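PDB 5E7G: IPT/TIG domain-containing protein BACOVA_02650 from Bacteroides ovatus, which binds xyloglucan at the cell surface, probably capturing the polysaccharide before it is transported into the periplasm for degradation. Local coordinates for residues A[134-139]-A[148-153]; A[173-178]-A[193-198]. One frame throughout, in Å; residues are numbered along the deposited sequence.

Contact 1: A[134-139]-A[148-153]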
ATOM      1  N   TYR A 134       1.828   6.418 -27.263  1.00 65.24           N
ATOM      2  CA  TYR A 134       3.147   5.801 -27.352  1.00 58.58           C
ATOM      3  C   TYR A 134       3.787   5.524 -25.993  1.00 60.38           C
ATOM      4  O   TYR A 134       3.458   6.158 -24.985  1.00 58.48           O
ATOM      5  CB  TYR A 134       4.082   6.684 -28.191  1.00 65.43           C
ATOM      6  CG  TYR A 134       4.439   8.032 -27.589  1.00 56.07           C
ATOM      7  CD1 TYR A 134       5.474   8.154 -26.673  1.00 55.29           C
ATOM      8  CD2 TYR A 134       3.769   9.188 -27.969  1.00 55.26           C
ATOM      9  CE1 TYR A 134       5.815   9.380 -26.136  1.00 57.34           C
ATOM     10  CE2 TYR A 134       4.106  10.419 -27.437  1.00 60.86           C
ATOM     11  CZ  TYR A 134       5.129  10.509 -26.522  1.00 59.50           C
ATOM     12  OH  TYR A 134       5.467  11.734 -25.989  1.00 59.95           O
ATOM     13  N   LEU A 135       4.692   4.549 -25.992  1.00 61.44           N
ATOM     14  CA  LEU A 135       5.533   4.244 -24.845  1.00 55.90           C
ATOM     15  C   LEU A 135       6.905   4.853 -25.076  1.00 58.91           C
ATOM     16  O   LEU A 135       7.368   4.917 -26.213  1.00 71.95           O
ATOM     17  CB  LEU A 135       5.655   2.735 -24.642  1.00 56.25           C
ATOM     18  CG  LEU A 135       4.348   1.964 -24.505  1.00 53.26           C
ATOM     19  CD1 LEU A 135       4.617   0.471 -24.531  1.00 51.40           C
ATOM     20  CD2 LEU A 135       3.640   2.368 -23.219  1.00 59.44           C
ATOM     21  N   SER A 136       7.556   5.301 -24.009  1.00 52.19           N
ATOM     22  CA  SER A 136       8.882   5.896 -24.127  1.00 59.02           C
ATOM     23  C   SER A 136       9.701   5.702 -22.857  1.00 70.17           C
ATOM     24  O   SER A 136       9.162   5.667 -21.751  1.00 66.80           O
ATOM     25  CB  SER A 136       8.771   7.386 -24.450  1.00 71.85           C
ATOM     26  OG  SER A 136      10.052   7.965 -24.642  1.00 79.80           O
ATOM     27  N   THR A 137      11.013   5.590 -23.031  1.00 79.63           N
ATOM     28  CA  THR A 137      11.930   5.384 -21.915  1.00 72.53           C
ATOM     29  C   THR A 137      12.084   6.653 -21.088  1.00 71.75           C
ATOM     30  O   THR A 137      12.474   6.602 -19.919  1.00 78.79           O
ATOM     31  CB  THR A 137      13.316   4.942 -22.409  1.00 71.88           C
ATOM     32  OG1 THR A 137      13.896   5.986 -23.202  1.00 83.26           O
ATOM     33  CG2 THR A 137      13.209   3.672 -23.240  1.00 66.78           C
ATOM     34  N   GLU A 138      11.778   7.789 -21.706  1.00 72.79           N
ATOM     35  CA  GLU A 138      11.878   9.086 -21.050  1.00 73.14           C
ATOM     36  C   GLU A 138      10.655   9.942 -21.382  1.00 73.64           C
ATOM     37  O   GLU A 138       9.889   9.622 -22.294  1.00 70.67           O
ATOM     38  CB  GLU A 138      13.171   9.787 -21.467  1.00 76.71           C
ATOM     39  CG  GLU A 138      13.414   9.809 -22.971  1.00 85.17           C
ATOM     40  CD  GLU A 138      14.853  10.146 -23.330  1.00100.05           C
ATOM     41  OE1 GLU A 138      15.772   9.541 -22.734  1.00100.68           O
ATOM     42  OE2 GLU A 138      15.063  11.015 -24.207  1.00 97.44           O
ATOM     43  N   GLN A 139      10.474  11.024 -20.631  1.00 69.19           N
ATOM     44  CA  GLN A 139       9.254  11.819 -20.717  1.00 71.91           C
ATOM     45  C   GLN A 139       9.304  12.847 -21.841  1.00 77.10           C
ATOM     46  O   GLN A 139      10.380  13.319 -22.210  1.00 81.52           O
ATOM     47  CB  GLN A 139       8.998  12.533 -19.392  1.00 71.53           C
ATOM     48  CG  GLN A 139       8.693  11.596 -18.238  1.00 71.40           C
ATOM     49  CD  GLN A 139       8.708  12.304 -16.895  1.00 73.00           C
ATOM     50  OE1 GLN A 139       9.762  12.465 -16.277  1.00 73.75           O
ATOM     51  NE2 GLN A 139       7.537  12.738 -16.440  1.00 67.29           N
ATOM     52  N   VAL A 148      13.151  11.278 -28.396  1.00 90.21           N
ATOM     53  CA  VAL A 148      13.842  10.761 -29.572  1.00 86.22           C
ATOM     54  C   VAL A 148      13.319   9.386 -29.986  1.00 77.53           C
ATOM     55  O   VAL A 148      13.019   9.162 -31.157  1.00 83.19           O
ATOM     56  CB  VAL A 148      15.374  10.679 -29.327  1.00 90.06           C
ATOM     57  CG1 VAL A 148      15.968  12.080 -29.219  1.00 84.44           C
ATOM     58  CG2 VAL A 148      15.700   9.861 -28.064  1.00 87.19           C
ATOM     59  N   ASP A 149      13.194   8.480 -29.020  1.00 82.35           N
ATOM     60  CA  ASP A 149      12.780   7.104 -29.288  1.00 77.38           C
ATOM     61  C   ASP A 149      11.456   6.791 -28.607  1.00 76.92           C
ATOM     62  O   ASP A 149      11.299   7.026 -27.406  1.00 76.93           O
ATOM     63  CB  ASP A 149      13.852   6.120 -28.816  1.00 82.84           C
ATOM     64  CG  ASP A 149      15.115   6.185 -29.654  1.00 90.17           C
ATOM     65  OD1 ASP A 149      16.116   6.756 -29.173  1.00 84.72           O
ATOM     66  OD2 ASP A 149      15.104   5.669 -30.794  1.00 87.49           O
ATOM     67  N   VAL A 150      10.505   6.268 -29.375  1.00 69.98           N
ATOM     68  CA  VAL A 150       9.198   5.919 -28.835  1.00 65.99           C
ATOM     69  C   VAL A 150       8.665   4.663 -29.496  1.00 61.63           C
ATOM     70  O   VAL A 150       9.152   4.242 -30.541  1.00 70.29           O
ATOM     71  CB  VAL A 150       8.164   7.063 -29.017  1.00 68.46           C
ATOM     72  CG1 VAL A 150       8.670   8.349 -28.379  1.00 64.93           C
ATOM     73  CG2 VAL A 150       7.839   7.287 -30.495  1.00 70.97           C
ATOM     74  N   GLN A 151       7.646   4.088 -28.867  1.00 65.72           N
ATOM     75  CA  GLN A 151       7.063   2.824 -29.286  1.00 59.64           C
ATOM     76  C   GLN A 151       5.577   3.039 -29.571  1.00 72.08           C
ATOM     77  O   GLN A 151       4.737   2.910 -28.681  1.00 77.13           O
ATOM     78  CB  GLN A 151       7.276   1.776 -28.192  1.00 65.52           C
ATOM     79  CG  GLN A 151       7.452   0.359 -28.671  1.00 74.67           C
ATOM     80  CD  GLN A 151       7.945  -0.546 -27.558  1.00 81.46           C
ATOM     81  OE1 GLN A 151       7.238  -1.457 -27.129  1.00 82.50           O
ATOM     82  NE2 GLN A 151       9.160  -0.290 -27.074  1.00 76.34           N
ATOM     83  N   GLU A 152       5.263   3.393 -30.812  1.00 71.43           N
ATOM     84  CA  GLU A 152       3.901   3.761 -31.182  1.00 61.53           C
ATOM     85  C   GLU A 152       2.912   2.644 -30.874  1.00 68.60           C
ATOM     86  O   GLU A 152       3.160   1.479 -31.183  1.00 75.36           O
ATOM     87  CB  GLU A 152       3.826   4.110 -32.668  1.00 63.63           C
ATOM     88  CG  GLU A 152       2.732   5.106 -33.017  1.00 71.12           C
ATOM     89  CD  GLU A 152       3.082   6.538 -32.631  1.00 76.87           C
ATOM     90  OE1 GLU A 152       4.248   6.801 -32.267  1.00 77.44           O
ATOM     91  OE2 GLU A 152       2.186   7.407 -32.693  1.00 82.60           O
ATOM     92  N   ILE A 153       1.795   3.012 -30.251  1.00 66.11           N
ATOM     93  CA  ILE A 153       0.683   2.093 -30.039  1.00 62.51           C
ATOM     94  C   ILE A 153      -0.358   2.386 -31.111  1.00 58.37           C
ATOM     95  O   ILE A 153      -1.032   3.414 -31.067  1.00 63.11           O
ATOM     96  CB  ILE A 153       0.082   2.233 -28.622  1.00 62.46           C
ATOM     97  CG1 ILE A 153       1.148   1.898 -27.574  1.00 63.89           C
ATOM     98  CG2 ILE A 153      -1.131   1.317 -28.453  1.00 60.48           C
ATOM     99  CD1 ILE A 153       0.745   2.193 -26.141  1.00 59.79           C
TER
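The ring of Tyr134 lies beside the CG1 branch of Val150, which meets it obliquely near CD1 at 3.6 Å and reaches on toward CE1. A first torsion of 67° sets the tyrosine CG between its own backbone N and carbonyl carbon, and from there the ring swings along its own strand, taking the CB of Ser136 at its edge, in plane. Glu152, paired with Tyr134 across the strands, brings OE1 within 4.1 Å of the tyrosine CB, but its carboxylate is spoken for by a salt bridge to Arg146 in the intervening loop.

One residue further along, the backbones of Leu135 and Gln151 form an antiparallel hydrogen-bonded pair. The bond from Gln151 N to Leu135 O is 2.8 Å long and lies in the carbonyl plane; the return bond, Leu135 N to Gln151 O at 3.1 Å, is the straighter at hydrogen (171°), although its donor stands above the plane of that carbonyl. This pairing attaches strand 151-152 to the outside of strand 130-136 in one four-stranded antiparallel sheet of an IPT/TIG domain, a family with an immunoglobulin-like fold.

On the sheet face opposite the tyrosine, Leu135 CB lies 4.0 Å from Gln151 CB, while the leucine's CG and CD2 rest against the CD1 methyl of Ile153. Gln151 OE1 is held weakly by Leu174 N. Where the strands part, the hydroxyl of Ser136 lies between two backbone acceptors, Glu138 O at 2.9 Å from OG and Asp149 O at 3.2 Å from OG, and its single proton could go to either. Farther out, the Val148 CG2 methyl approaches the carboxylate of Glu138, both residues being exposed to solvent.

Contact 2: A[173-178]-A[193-198]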
ATOM      1  N   LEU A 173       8.201  -4.920 -26.175  1.00 73.56           N
ATOM      2  CA  LEU A 173       7.708  -4.008 -25.140  1.00 66.26           C
ATOM      3  C   LEU A 173       8.801  -3.339 -24.322  1.00 67.78           C
ATOM      4  O   LEU A 173       9.773  -3.982 -23.927  1.00 69.78           O
ATOM      5  CB  LEU A 173       6.786  -4.758 -24.178  1.00 65.64           C
ATOM      6  CG  LEU A 173       5.289  -4.471 -24.280  1.00 72.13           C
ATOM      7  CD1 LEU A 173       4.540  -5.339 -23.287  1.00 64.48           C
ATOM      8  CD2 LEU A 173       4.976  -2.997 -24.036  1.00 69.57           C
ATOM      9  N   LEU A 174       8.630  -2.044 -24.060  1.00 74.11           N
ATOM     10  CA  LEU A 174       9.460  -1.363 -23.075  1.00 68.97           C
ATOM     11  C   LEU A 174       9.285  -2.039 -21.734  1.00 67.70           C
ATOM     12  O   LEU A 174       8.161  -2.327 -21.324  1.00 64.57           O
ATOM     13  CB  LEU A 174       9.089   0.119 -22.954  1.00 68.81           C
ATOM     14  CG  LEU A 174       9.803   1.108 -23.876  1.00 77.88           C
ATOM     15  CD1 LEU A 174       9.336   2.529 -23.586  1.00 73.09           C
ATOM     16  CD2 LEU A 174      11.318   1.010 -23.726  1.00 86.01           C
ATOM     17  N   GLU A 175      10.395  -2.293 -21.049  1.00 71.25           N
ATOM     18  CA  GLU A 175      10.336  -2.893 -19.724  1.00 70.89           C
ATOM     19  C   GLU A 175       9.901  -1.831 -18.716  1.00 67.58           C
ATOM     20  O   GLU A 175       9.016  -2.066 -17.891  1.00 66.05           O
ATOM     21  CB  GLU A 175      11.689  -3.490 -19.327  1.00 67.88           C
ATOM     22  CG  GLU A 175      11.598  -4.536 -18.219  1.00 75.15           C
ATOM     23  CD  GLU A 175      12.925  -4.768 -17.507  1.00 79.79           C
ATOM     24  OE1 GLU A 175      13.985  -4.526 -18.123  1.00 87.18           O
ATOM     25  OE2 GLU A 175      12.904  -5.188 -16.328  1.00 70.55           O
ATOM     26  N   GLU A 176      10.527  -0.663 -18.799  1.00 60.66           N
ATOM     27  CA  GLU A 176      10.209   0.444 -17.912  1.00 66.75           C
ATOM     28  C   GLU A 176      10.276   1.773 -18.650  1.00 67.21           C
ATOM     29  O   GLU A 176      11.062   1.944 -19.583  1.00 63.76           O
ATOM     30  CB  GLU A 176      11.160   0.474 -16.713  1.00 67.24           C
ATOM     31  CG  GLU A 176      11.046  -0.732 -15.797  1.00 67.41           C
ATOM     32  CD  GLU A 176      11.791  -0.546 -14.480  1.00 76.03           C
ATOM     33  OE1 GLU A 176      12.289   0.572 -14.213  1.00 70.57           O
ATOM     34  OE2 GLU A 176      11.878  -1.528 -13.711  1.00 72.78           O
ATOM     35  N   GLY A 177       9.442   2.712 -18.220  1.00 57.02           N
ATOM     36  CA  GLY A 177       9.412   4.028 -18.817  1.00 65.14           C
ATOM     37  C   GLY A 177       8.073   4.695 -18.597  1.00 64.57           C
ATOM     38  O   GLY A 177       7.566   4.744 -17.473  1.00 54.17           O
ATOM     39  N   TYR A 178       7.493   5.189 -19.686  1.00 63.17           N
ATOM     40  CA  TYR A 178       6.273   5.976 -19.618  1.00 57.04           C
ATOM     41  C   TYR A 178       5.293   5.607 -20.716  1.00 61.04           C
ATOM     42  O   TYR A 178       5.681   5.122 -21.777  1.00 58.11           O
ATOM     43  CB  TYR A 178       6.617   7.462 -19.698  1.00 53.38           C
ATOM     44  CG  TYR A 178       7.553   7.896 -18.600  1.00 57.16           C
ATOM     45  CD1 TYR A 178       7.063   8.334 -17.377  1.00 59.88           C
ATOM     46  CD2 TYR A 178       8.927   7.847 -18.776  1.00 61.76           C
ATOM     47  CE1 TYR A 178       7.918   8.726 -16.361  1.00 59.86           C
ATOM     48  CE2 TYR A 178       9.789   8.235 -17.766  1.00 61.50           C
ATOM     49  CZ  TYR A 178       9.279   8.673 -16.561  1.00 64.77           C
ATOM     50  OH  TYR A 178      10.129   9.063 -15.552  1.00 70.73           O
ATOM     51  N   LYS A 193       5.323   0.134 -16.583  1.00 56.47           N
ATOM     52  CA  LYS A 193       6.195  -0.997 -16.306  1.00 53.51           C
ATOM     53  C   LYS A 193       5.495  -2.258 -16.775  1.00 51.28           C
ATOM     54  O   LYS A 193       4.445  -2.611 -16.243  1.00 55.99           O
ATOM     55  CB  LYS A 193       6.520  -1.088 -14.814  1.00 58.48           C
ATOM     56  CG  LYS A 193       7.415   0.030 -14.280  1.00 55.34           C
ATOM     57  CD  LYS A 193       7.727  -0.185 -12.801  1.00 57.15           C
ATOM     58  CE  LYS A 193       8.839   0.724 -12.303  1.00 53.47           C
ATOM     59  NZ  LYS A 193       8.340   2.072 -11.932  1.00 70.76           N
ATOM     60  N   LYS A 194       6.067  -2.936 -17.767  1.00 57.42           N
ATOM     61  CA  LYS A 194       5.392  -4.084 -18.372  1.00 62.56           C
ATOM     62  C   LYS A 194       5.197  -5.206 -17.352  1.00 58.74           C
ATOM     63  O   LYS A 194       4.324  -6.057 -17.524  1.00 52.47           O
ATOM     64  CB  LYS A 194       6.170  -4.600 -19.589  1.00 63.14           C
ATOM     65  CG  LYS A 194       7.407  -5.428 -19.266  1.00 72.95           C
ATOM     66  CD  LYS A 194       8.083  -5.927 -20.536  1.00 69.82           C
ATOM     67  CE  LYS A 194       9.167  -6.951 -20.229  1.00 70.40           C
ATOM     68  NZ  LYS A 194      10.127  -7.097 -21.357  1.00 76.62           N
ATOM     69  N   ASN A 195       6.004  -5.189 -16.294  1.00 60.90           N
ATOM     70  CA  ASN A 195       5.898  -6.167 -15.210  1.00 62.29           C
ATOM     71  C   ASN A 195       5.179  -5.623 -13.980  1.00 57.19           C
ATOM     72  O   ASN A 195       4.982  -6.341 -12.998  1.00 54.07           O
ATOM     73  CB  ASN A 195       7.287  -6.660 -14.816  1.00 60.44           C
ATOM     74  CG  ASN A 195       7.859  -7.625 -15.823  1.00 51.01           C
ATOM     75  OD1 ASN A 195       7.133  -8.430 -16.404  1.00 57.86           O
ATOM     76  ND2 ASN A 195       9.161  -7.543 -16.048  1.00 54.41           N
ATOM     77  N   GLY A 196       4.788  -4.356 -14.035  1.00 57.76           N
ATOM     78  CA  GLY A 196       4.027  -3.759 -12.955  1.00 55.61           C
ATOM     79  C   GLY A 196       4.930  -3.261 -11.848  1.00 54.53           C
ATOM     80  O   GLY A 196       6.157  -3.320 -11.962  1.00 56.78           O
ATOM     81  N   PRO A 197       4.323  -2.765 -10.764  1.00 53.65           N
ATOM     82  CA  PRO A 197       5.047  -2.195  -9.624  1.00 50.30           C
ATOM     83  C   PRO A 197       5.736  -3.259  -8.777  1.00 51.27           C
ATOM     84  O   PRO A 197       5.274  -4.407  -8.753  1.00 45.48           O
ATOM     85  CB  PRO A 197       3.945  -1.501  -8.830  1.00 45.15           C
ATOM     86  CG  PRO A 197       2.722  -2.309  -9.120  1.00 48.00           C
ATOM     87  CD  PRO A 197       2.866  -2.778 -10.541  1.00 49.32           C
ATOM     88  N   LYS A 198       6.821  -2.876  -8.106  1.00 51.45           N
ATOM     89  CA  LYS A 198       7.534  -3.772  -7.200  1.00 49.79           C
ATOM     90  C   LYS A 198       6.576  -4.272  -6.130  1.00 52.44           C
ATOM     91  O   LYS A 198       5.707  -3.522  -5.681  1.00 52.40           O
ATOM     92  CB  LYS A 198       8.731  -3.073  -6.536  1.00 46.12           C
ATOM     93  CG  LYS A 198       9.793  -2.572  -7.505  1.00 58.36           C
ATOM     94  CD  LYS A 198      11.184  -2.570  -6.881  1.00 64.51           C
ATOM     95  CE  LYS A 198      11.273  -1.641  -5.675  1.00 90.41           C
ATOM     96  NZ  LYS A 198      12.589  -1.743  -4.972  1.00 88.05           N
TER
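Glu175 O is approached by two neighbouring groups of the opposite segment: Lys194 N donates a hydrogen bond to it at 3.1 Å, and the CA of Lys193 adds a C-H...O contact at 3.4 Å. The N-H points fairly directly at the oxygen (155°), although the donor sits tilted from the carbonyl plane.

Lys194 spends most of its length on the neighbouring backbone. Its CB passes 3.5 Å from Leu174 O, CD packs against the CB of Leu173, and CE reaches Glu175 CG at 4.0 Å, so an extended aliphatic chain lies across residues 173-175 while NZ stays well short of the Glu175 carboxylate. With an alanine here the chain beyond CB is gone, which would probably strip Leu173 CB and Glu175 CG of their lysine contacts and open a gap alongside the Leu174 carbonyl.

The two segments run in opposite senses here: 193-198 leaves strand 187-193, while 173-178 comes out of a loop and enters strand 178-183. Lys193 to Gly196 form a type I beta turn, closed by Gly196 N bonding to Lys193 O at 2.8 Å, which leads on to strand 200-204, the start of the next immunoglobulin-like sandwich. At Gly177 the chain turns a corner, with backbone angles that suit a residue without a side chain.

Glu176 and Lys193 face each other as an antiparallel non-hydrogen-bonded pair. Lys193 CE lies 3.9 Å from Glu176 CD, but a bend at chi4 (83°) carries the ammonium aside, NZ remaining 4.8 Å from Glu176 OE1; the salt bridge of NZ is with Glu191.

Followed from the N terminus, strand 130-136 runs into a loop that contact 1 closes as strand 151-152 returns beside it. The chain then crosses to the other sheet of the sandwich, through strands 156-158 and 164-168, and comes back at 173-178. Contact 2 closes the hairpin made by strands 178-183 and 187-193, so the two contacts follow in series, neither enclosing nor crossing the other. They serve opposite edges of one sheet, and its two central strands join them: Ser136 O and Tyr178 N make a probable hydrogen bond, and Leu174 packs on Ser136 and Thr137. Their centres are about 12 Å apart.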